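Local coordinates for putative NADH-depentdent flavin oxidoreductase (Cupriavidus metallidurans, PDB 5OCS), which probably acts as an FMN-dependent ene-reductase of the Old Yellow Enzyme family, using NAD(P)H to reduce activated carbon-carbon double bonds, at residues 176-181 with 229-234; 117-122 with 140-145. All blocks are in the same frame, centred on the assembly; numbering follows the deposited sequence.

Interaction 1 of 2, residues 176-181 with 229-234. With CIT (citric acid), chain J.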
loop_
_atom_site.group_PDB
_atom_site.type_symbol
_atom_site.label_atom_id
_atom_site.label_comp_id
_atom_site.label_asym_id
_atom_site.label_seq_id
_atom_site.Cartn_x
_atom_site.Cartn_y
_atom_site.Cartn_z
ATOM N N GLU D 176 -17.906 -1.187 15.209
ATOM C CA GLU D 176 -17.377 -0.686 16.476
ATOM C C GLU D 176 -18.028 0.643 16.780
ATOM O O GLU D 176 -17.905 1.610 16.007
ATOM C CB GLU D 176 -15.859 -0.527 16.387
ATOM C CG GLU D 176 -15.254 0.134 17.626
ATOM C CD GLU D 176 -13.747 0.021 17.685
ATOM O OE1 GLU D 176 -13.228 -1.116 17.726
ATOM O OE2 GLU D 176 -13.096 1.095 17.707
ATOM N N VAL D 177 -18.764 0.709 17.887
ATOM C CA VAL D 177 -19.433 1.964 18.235
ATOM C C VAL D 177 -18.397 2.704 19.073
ATOM O O VAL D 177 -17.834 2.175 20.043
ATOM C CB VAL D 177 -20.712 1.715 19.080
ATOM C CG1 VAL D 177 -21.281 3.019 19.582
ATOM C CG2 VAL D 177 -21.744 0.960 18.249
ATOM N N HIS D 178 -18.141 3.934 18.694
ATOM C CA HIS D 178 -17.067 4.709 19.292
ATOM C C HIS D 178 -17.537 5.370 20.586
ATOM O O HIS D 178 -18.221 6.368 20.539
ATOM C CB HIS D 178 -16.561 5.756 18.307
ATOM C CG HIS D 178 -15.187 6.281 18.614
ATOM N ND1 HIS D 178 -14.557 6.100 19.829
ATOM C CD2 HIS D 178 -14.316 6.981 17.847
ATOM C CE1 HIS D 178 -13.365 6.669 19.798
ATOM N NE2 HIS D 178 -13.192 7.202 18.602
ATOM N N GLY D 179 -17.122 4.803 21.705
ATOM C CA GLY D 179 -17.392 5.355 23.054
ATOM C C GLY D 179 -16.185 5.946 23.757
ATOM O O GLY D 179 -16.212 6.121 24.968
ATOM N N ALA D 180 -15.127 6.295 23.029
ATOM C CA ALA D 180 -13.866 6.714 23.629
ATOM C C ALA D 180 -13.364 8.041 23.035
ATOM O O ALA D 180 -14.109 8.754 22.387
ATOM C CB ALA D 180 -12.852 5.598 23.460
ATOM N N HIS D 181 -12.105 8.363 23.330
ATOM C CA HIS D 181 -11.380 9.538 22.790
ATOM C C HIS D 181 -12.083 10.874 23.042
ATOM O O HIS D 181 -11.946 11.836 22.284
ATOM C CB HIS D 181 -11.014 9.373 21.297
ATOM C CG HIS D 181 -9.796 10.168 20.901
ATOM N ND1 HIS D 181 -8.513 9.778 21.231
ATOM C CD2 HIS D 181 -9.667 11.355 20.262
ATOM C CE1 HIS D 181 -7.648 10.679 20.797
ATOM N NE2 HIS D 181 -8.323 11.649 20.205
ATOM N N TRP D 229 -19.775 -4.123 18.633
ATOM C CA TRP D 229 -19.078 -3.929 19.901
ATOM C C TRP D 229 -18.846 -2.444 20.154
ATOM O O TRP D 229 -19.289 -1.607 19.368
ATOM C CB TRP D 229 -17.785 -4.754 19.938
ATOM C CG TRP D 229 -16.687 -4.298 19.029
ATOM C CD1 TRP D 229 -15.672 -3.431 19.311
ATOM C CD2 TRP D 229 -16.478 -4.706 17.674
ATOM N NE1 TRP D 229 -14.860 -3.274 18.221
ATOM C CE2 TRP D 229 -15.339 -4.049 17.204
ATOM C CE3 TRP D 229 -17.173 -5.538 16.807
ATOM C CZ2 TRP D 229 -14.862 -4.225 15.906
ATOM C CZ3 TRP D 229 -16.680 -5.726 15.533
ATOM C CH2 TRP D 229 -15.575 -5.056 15.083
ATOM N N MET D 230 -18.216 -2.126 21.274
ATOM C CA MET D 230 -17.907 -0.736 21.600
ATOM C C MET D 230 -16.449 -0.555 21.917
ATOM O O MET D 230 -15.800 -1.422 22.531
ATOM C CB MET D 230 -18.750 -0.250 22.805
ATOM C CG MET D 230 -18.694 1.257 23.046
ATOM S SD MET D 230 -19.790 1.795 24.390
ATOM C CE MET D 230 -21.348 1.589 23.595
ATOM N N ARG D 231 -15.971 0.642 21.584
ATOM C CA ARG D 231 -14.651 1.115 21.936
ATOM C C ARG D 231 -14.787 1.936 23.197
ATOM O O ARG D 231 -15.605 2.839 23.221
ATOM C CB ARG D 231 -14.118 2.014 20.809
ATOM C CG ARG D 231 -12.744 2.620 21.038
ATOM C CD ARG D 231 -11.639 1.581 21.080
ATOM N NE ARG D 231 -10.338 2.205 20.793
ATOM C CZ ARG D 231 -9.834 2.462 19.585
ATOM N NH1 ARG D 231 -10.443 2.052 18.488
ATOM N NH2 ARG D 231 -8.669 3.090 19.500
ATOM N N VAL D 232 -13.987 1.611 24.230
ATOM C CA VAL D 232 -14.102 2.271 25.534
ATOM C C VAL D 232 -12.746 2.726 26.002
ATOM O O VAL D 232 -11.761 2.006 25.846
ATOM C CB VAL D 232 -14.689 1.314 26.596
ATOM C CG1 VAL D 232 -14.828 2.020 27.952
ATOM C CG2 VAL D 232 -16.057 0.759 26.157
ATOM N N SER D 233 -12.675 3.939 26.570
ATOM C CA SER D 233 -11.435 4.378 27.198
ATOM C C SER D 233 -11.271 3.734 28.554
ATOM O O SER D 233 -12.194 3.812 29.334
ATOM C CB SER D 233 -11.463 5.891 27.404
ATOM O OG SER D 233 -10.269 6.268 28.068
ATOM N N ALA D 234 -10.128 3.108 28.849
ATOM C CA ALA D 234 -9.970 2.421 30.139
ATOM C C ALA D 234 -10.246 3.346 31.310
ATOM O O ALA D 234 -10.871 2.930 32.295
ATOM C CB ALA D 234 -8.580 1.846 30.258
HETATM C C1 CIT J . -7.037 7.257 19.203
HETATM O O1 CIT J . -6.644 8.346 18.677
HETATM O O2 CIT J . -8.244 6.887 19.239
HETATM C C2 CIT J . -5.955 6.387 19.820
HETATM C C3 CIT J . -6.213 5.806 21.233
HETATM O O7 CIT J . -6.668 4.444 21.128
HETATM C C4 CIT J . -4.863 5.791 21.962
HETATM C C5 CIT J . -4.893 5.087 23.311
HETATM O O3 CIT J . -4.111 5.494 24.198
HETATM O O4 CIT J . -5.663 4.123 23.487
HETATM C C6 CIT J . -7.211 6.611 22.077
HETATM O O5 CIT J . -7.013 7.830 22.248
HETATM O O6 CIT J . -8.204 6.053 22.602
HETATM O O HOH W 1 -14.994 5.446 27.274
#
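In the TIM barrel of this Old Yellow Enzyme, Glu176 to His178 and Trp229 to Val232 lie on the neighbouring fourth and fifth parallel strands, whose C-terminal ends open on the FMN site, to which Arg231 belongs. The backbones are laced in parallel fashion: Val177 N donates to Trp229 O at 2.8 Å, and Val177 O accepts from Arg231 N at 2.9 Å. A weak bond from Gly179 N to Arg231 O follows; glycine, with no side chain, suits this close passage.

Glu176, Trp229 and Arg231 share the face turned into the barrel. Glu176 CB lies over one face of the indole, near its rim. From there the chain runs on extended, CG anti to the backbone N (chi1 174°), which carries the carboxylate to both partners. OE1 turns its anti lone pair to Trp229 NE1, 2.8 Å away, while OE2 offers its syn lone pair to Arg231 NH1 at 2.9 Å in a salt bridge. The carboxylate lies at the edge of the guanidinium, the two planes 90° apart. OE1 is also hydrogen-bonded to His263 ND1 and OE2 to Gln100 NE2, so four partners hold this buried carboxylate, and its charge is probably well stabilised. Arg231 NE is hydrogen-bonded to Ser265 OG.

On the other face, apolar Met230 packs on Leu250 and Leu254 of helix 244-256, and Val232 on Thr247 and Leu250. Farther along, a water donates to Gly179 O and accepts from Ser233 N. A citrate, probably from the crystallisation liquor, takes a hydrogen bond from Arg231 NH2 to O7 (2.9 Å) and another from His181 ND1 to O5 (2.7 Å).

Interaction 2 of 2, residues 117-122 with 140-145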
loop_
_atom_site.group_PDB
_atom_site.type_symbol
_atom_site.label_atom_id
_atom_site.label_comp_id
_atom_site.label_asym_id
_atom_site.label_seq_id
_atom_site.Cartn_x
_atom_site.Cartn_y
_atom_site.Cartn_z
ATOM N N GLY D 117 -5.411 21.257 14.326
ATOM C CA GLY D 117 -6.382 20.600 15.170
ATOM C C GLY D 117 -7.338 21.488 15.952
ATOM O O GLY D 117 -8.093 20.975 16.798
ATOM N N GLY D 118 -7.338 22.792 15.664
ATOM C CA GLY D 118 -8.157 23.760 16.424
ATOM C C GLY D 118 -9.628 23.717 16.093
ATOM O O GLY D 118 -10.033 23.158 15.076
ATOM N N GLN D 119 -10.448 24.268 16.987
ATOM C CA GLN D 119 -11.849 24.429 16.720
ATOM C C GLN D 119 -12.077 25.421 15.597
ATOM O O GLN D 119 -11.432 26.475 15.553
ATOM C CB GLN D 119 -12.595 24.921 17.960
ATOM C CG GLN D 119 -14.097 24.741 17.880
ATOM C CD GLN D 119 -14.849 25.369 19.049
ATOM O OE1 GLN D 119 -14.708 26.582 19.339
ATOM N NE2 GLN D 119 -15.673 24.568 19.704
ATOM N N ILE D 120 -12.998 25.074 14.697
ATOM C CA ILE D 120 -13.542 25.973 13.709
ATOM C C ILE D 120 -14.872 26.461 14.284
ATOM O O ILE D 120 -15.781 25.669 14.557
ATOM C CB ILE D 120 -13.762 25.294 12.339
ATOM C CG1 ILE D 120 -12.507 24.496 11.913
ATOM C CG2 ILE D 120 -14.114 26.353 11.289
ATOM C CD1 ILE D 120 -12.691 23.637 10.665
ATOM N N ARG D 121 -15.008 27.774 14.461
ATOM C CA ARG D 121 -16.231 28.310 15.083
ATOM C C ARG D 121 -17.438 28.092 14.163
ATOM O O ARG D 121 -17.277 28.078 12.940
ATOM C CB ARG D 121 -16.102 29.826 15.371
ATOM C CG ARG D 121 -14.966 30.246 16.298
ATOM C CD ARG D 121 -14.930 31.782 16.428
ATOM N NE ARG D 121 -16.298 32.313 16.491
ATOM C CZ ARG D 121 -17.011 32.549 17.602
ATOM N NH1 ARG D 121 -16.495 32.406 18.828
ATOM N NH2 ARG D 121 -18.257 32.999 17.484
ATOM N N PRO D 122 -18.663 27.992 14.725
ATOM C CA PRO D 122 -19.847 27.848 13.865
ATOM C C PRO D 122 -19.995 28.915 12.763
ATOM O O PRO D 122 -20.492 28.601 11.674
ATOM C CB PRO D 122 -21.012 27.915 14.853
ATOM C CG PRO D 122 -20.430 27.506 16.149
ATOM C CD PRO D 122 -19.026 28.012 16.149
ATOM N N ALA D 140 -11.177 25.738 27.735
ATOM C CA ALA D 140 -11.602 27.115 27.968
ATOM C C ALA D 140 -11.385 27.980 26.741
ATOM O O ALA D 140 -10.359 27.856 26.071
ATOM C CB ALA D 140 -10.857 27.706 29.159
ATOM N N GLY D 141 -12.369 28.826 26.452
ATOM C CA GLY D 141 -12.323 29.790 25.374
ATOM C C GLY D 141 -12.837 29.277 24.035
ATOM O O GLY D 141 -12.989 30.062 23.099
ATOM N N GLU D 142 -13.086 27.973 23.933
ATOM C CA GLU D 142 -13.761 27.411 22.762
ATOM C C GLU D 142 -15.227 27.765 22.784
ATOM O O GLU D 142 -15.826 27.982 23.854
ATOM C CB GLU D 142 -13.639 25.897 22.752
ATOM C CG GLU D 142 -12.212 25.447 22.605
ATOM C CD GLU D 142 -12.068 23.958 22.425
ATOM O OE1 GLU D 142 -12.870 23.166 22.984
ATOM O OE2 GLU D 142 -11.078 23.604 21.784
ATOM N N VAL D 143 -15.848 27.706 21.620
ATOM C CA VAL D 143 -17.290 27.885 21.536
ATOM C C VAL D 143 -17.973 26.647 22.130
ATOM O O VAL D 143 -17.732 25.540 21.662
ATOM C CB VAL D 143 -17.751 28.056 20.084
ATOM C CG1 VAL D 143 -19.274 28.073 20.026
ATOM C CG2 VAL D 143 -17.123 29.324 19.498
ATOM N N PRO D 144 -18.817 26.829 23.145
ATOM C CA PRO D 144 -19.398 25.664 23.755
ATOM C C PRO D 144 -20.366 24.918 22.836
ATOM O O PRO D 144 -21.024 25.528 21.984
ATOM C CB PRO D 144 -20.148 26.218 24.980
ATOM C CG PRO D 144 -19.609 27.578 25.219
ATOM C CD PRO D 144 -19.143 28.078 23.887
ATOM N N PRO D 145 -20.519 23.614 23.082
ATOM C CA PRO D 145 -21.543 22.884 22.376
ATOM C C PRO D 145 -22.924 23.243 22.910
ATOM O O PRO D 145 -23.048 23.762 24.039
ATOM C CB PRO D 145 -21.214 21.439 22.709
ATOM C CG PRO D 145 -20.656 21.508 24.085
ATOM C CD PRO D 145 -19.879 22.785 24.114
#
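Gln119 and Val143 join two irregular loops of the long excursion that this TIM barrel makes between its third and fourth strands, and they do so through a two-point amide-to-backbone pairing. The Gln119 side chain runs out fully extended (chi1 -164°, chi2 -174°) and meets Val143 at about a right angle. Its carboxamide thereby comes against the backbone N-H and C=O of Val143 and uses both ends. OE1 accepts from Val143 N at 2.8 Å, the donor lying in the plane of the amide C=O, on a lone pair. NE2 donates to Val143 O at 3.0 Å, again on a lone pair in the carbonyl plane. Glutamine suits the place because one terminal group supplies both acceptor and donor, as a neighbouring strand's backbone would; the two bonds together fix the amide's rotation and tell its O from its N.

Val143 turns its branched side chain toward 117-122, CG2 mainly facing Arg121 and CG1 Pro122. CG2 lies over one face of the Arg121 guanidinium, a tight 3.2 Å from NH1; a flat group can lie against a methyl in this way at the surface, while NH2 is paired with Asp123 in a salt bridge. Glu142 packs its CB 3.6 Å from Gln119 OE1, while its carboxylate OE1 turns back to Ala139 N. The Pro122 ring points CD at Val143 CG1, 3.9 Å away.

Interaction 2 lies in the excursion that leaves barrel strand 96-102 and returns to strand 175-179, so it precedes interaction 1 along the chain. Their centres are about 23 Å apart, their nearest atoms about 10 Å, and they do not touch. Interaction 1 is in the buried barrel, its centre about 7 Å from the centre of the chain, with Arg231 and neighbouring Gln100 in the FMN site; interaction 2 is a surface contact, its centre about 25 Å from that of the chain and away from the FMN site. Residues at the root of the excursion connect the regions: Lys107 NZ is hydrogen-bonded to His181 O, and Arg106 packs against Pro145. FMN does not occupy the site in this chain.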